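Local coordinates for putative phosphatase (Bacteroides thetaiotaomicron, PDB 3KYA), which is of unestablished function but is thought to be a phosphatase, and binds zinc ions, at residues N150-L154 against L166-K170. Sequence-based numbering, arbitrary orientation.
With ZN (zinc ion), chain X; EDO (1,2-ethanediol), chain L; EDO (1,2-ethanediol), chain H.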
# COMPACT_ATOMS: atom_id res chain seq x y z
N ASN A 150 -12.35 -23.51 23.51
CA ASN A 150 -11.39 -23.01 24.50
C ASN A 150 -10.09 -22.60 23.83
O ASN A 150 -9.23 -23.44 23.55
CB ASN A 150 -11.14 -24.07 25.58
CG ASN A 150 -10.16 -23.61 26.65
OD1 ASN A 150 -9.68 -22.48 26.63
ND2 ASN A 150 -9.87 -24.49 27.60
N LYS A 151 -9.95 -21.30 23.56
CA LYS A 151 -8.76 -20.80 22.86
C LYS A 151 -7.47 -20.80 23.71
O LYS A 151 -6.42 -20.41 23.22
CB LYS A 151 -9.03 -19.44 22.17
CG LYS A 151 -9.88 -19.61 20.90
CD LYS A 151 -9.89 -18.38 20.00
CE LYS A 151 -10.59 -17.24 20.64
NZ LYS A 151 -10.67 -16.08 19.71
N ASP A 152 -7.56 -21.23 24.97
CA ASP A 152 -6.37 -21.48 25.79
C ASP A 152 -5.70 -22.78 25.30
O ASP A 152 -4.53 -23.03 25.61
CB ASP A 152 -6.71 -21.64 27.28
CG ASP A 152 -7.22 -20.36 27.92
OD1 ASP A 152 -6.95 -19.27 27.40
OD2 ASP A 152 -7.86 -20.46 29.00
N HIS A 153 -6.45 -23.63 24.58
CA HIS A 153 -5.92 -24.89 24.10
C HIS A 153 -5.56 -24.83 22.63
O HIS A 153 -6.45 -24.79 21.77
CB HIS A 153 -6.88 -26.05 24.36
CG HIS A 153 -7.00 -26.43 25.80
ND1 HIS A 153 -7.94 -27.31 26.27
CD2 HIS A 153 -6.31 -26.00 26.89
CE1 HIS A 153 -7.81 -27.45 27.58
NE2 HIS A 153 -6.83 -26.66 27.98
N LEU A 154 -4.25 -24.78 22.36
CA LEU A 154 -3.70 -24.71 21.01
C LEU A 154 -3.05 -26.06 20.67
O LEU A 154 -2.05 -26.46 21.30
CB LEU A 154 -2.68 -23.58 20.92
CG LEU A 154 -2.01 -23.39 19.56
CD1 LEU A 154 -3.07 -23.12 18.45
CD2 LEU A 154 -0.98 -22.26 19.63
N LEU A 166 -0.63 -30.63 22.89
CA LEU A 166 -1.42 -29.54 23.41
C LEU A 166 -0.49 -28.48 23.99
O LEU A 166 0.27 -28.76 24.93
CB LEU A 166 -2.35 -30.03 24.53
CG LEU A 166 -3.11 -28.94 25.29
CD1 LEU A 166 -3.98 -28.08 24.36
CD2 LEU A 166 -3.95 -29.57 26.41
N ILE A 167 -0.57 -27.28 23.42
CA ILE A 167 0.13 -26.10 23.91
C ILE A 167 -0.95 -25.39 24.77
O ILE A 167 -1.86 -24.76 24.21
CB ILE A 167 0.61 -25.20 22.74
CG1 ILE A 167 1.54 -25.99 21.80
CG2 ILE A 167 1.27 -23.91 23.26
CD1 ILE A 167 1.67 -25.37 20.35
N ASP A 168 -0.87 -25.53 26.10
CA ASP A 168 -1.89 -24.97 27.00
C ASP A 168 -1.42 -23.59 27.44
O ASP A 168 -0.52 -23.45 28.26
CB ASP A 168 -2.16 -25.91 28.19
CG ASP A 168 -3.42 -25.53 28.98
OD1 ASP A 168 -3.68 -24.32 29.13
OD2 ASP A 168 -4.13 -26.44 29.48
N LEU A 169 -2.03 -22.58 26.84
CA LEU A 169 -1.63 -21.19 27.04
C LEU A 169 -1.97 -20.66 28.43
O LEU A 169 -1.38 -19.67 28.89
CB LEU A 169 -2.29 -20.31 25.97
CG LEU A 169 -1.96 -20.71 24.53
CD1 LEU A 169 -2.81 -19.95 23.50
CD2 LEU A 169 -0.45 -20.53 24.26
N LYS A 170 -2.92 -21.29 29.11
CA LYS A 170 -3.32 -20.86 30.45
C LYS A 170 -2.33 -21.33 31.51
O LYS A 170 -1.86 -20.52 32.31
CB LYS A 170 -4.73 -21.35 30.81
CG LYS A 170 -5.22 -20.90 32.21
CD LYS A 170 -6.52 -21.62 32.59
CE LYS A 170 -7.04 -21.20 33.95
NZ LYS A 170 -6.11 -21.53 35.07
ZN ZN X . -6.11 -26.57 29.97
C1 EDO L . -13.47 -27.99 26.51
O1 EDO L . -14.32 -27.99 27.66
C2 EDO L . -12.51 -26.82 26.60
O2 EDO L . -11.38 -27.16 27.41
C1 EDO H . -14.83 -19.89 23.15
O1 EDO H . -15.36 -18.96 24.10
C2 EDO H . -13.34 -19.67 22.92
O2 EDO H . -12.59 -19.77 24.15
O HOH W 1 -6.12 -24.74 30.35
O HOH W 2 -8.13 -26.61 30.80
O HOH W 3 -5.87 -28.43 30.16
O HOH W 4 -5.51 -27.12 32.12
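Asp168 OD1 has at least two partners, Lys170 N (3.1 Å) in an Asx turn and zinc-bound water 1 (2.8 Å), a grip that limits turning of the carboxylate while OD2 joins His153 across the hairpin on the zinc ion. The metal lies 2.0 Å from Asp168 OD2 and 2.1 Å from His153 NE2. The two side chains run alongside each other, ring and carboxylate planes 77° apart; with its CG anti to the carbonyl carbon (chi1 -71°), His153 swings its ring over to Asp168, its partner in a non-hydrogen-bonded antiparallel pair. Beyond them, Leu169 N meets Asp152 O (2.8 Å) in the carbonyl plane, and Leu154 and Ile167 exchange two backbone bonds. Leu166 CD2 lies over one face of the ring and Asn150 ND2 over the opposite one, 3.5 Å above its plane, while Asn150 OD1 takes the N-H of Asp152. With an alanine at Asn150, Asp152 N would probably lose its side-chain acceptor, loosening the Asx turn, and one ring face its amide cover. The pair joins neighbouring strands of an antiparallel sheet consistent with a propeller blade. Two protein ligands, with the remaining positions modelled as waters, are consistent with a surface-bound zinc ion that need not be catalytic.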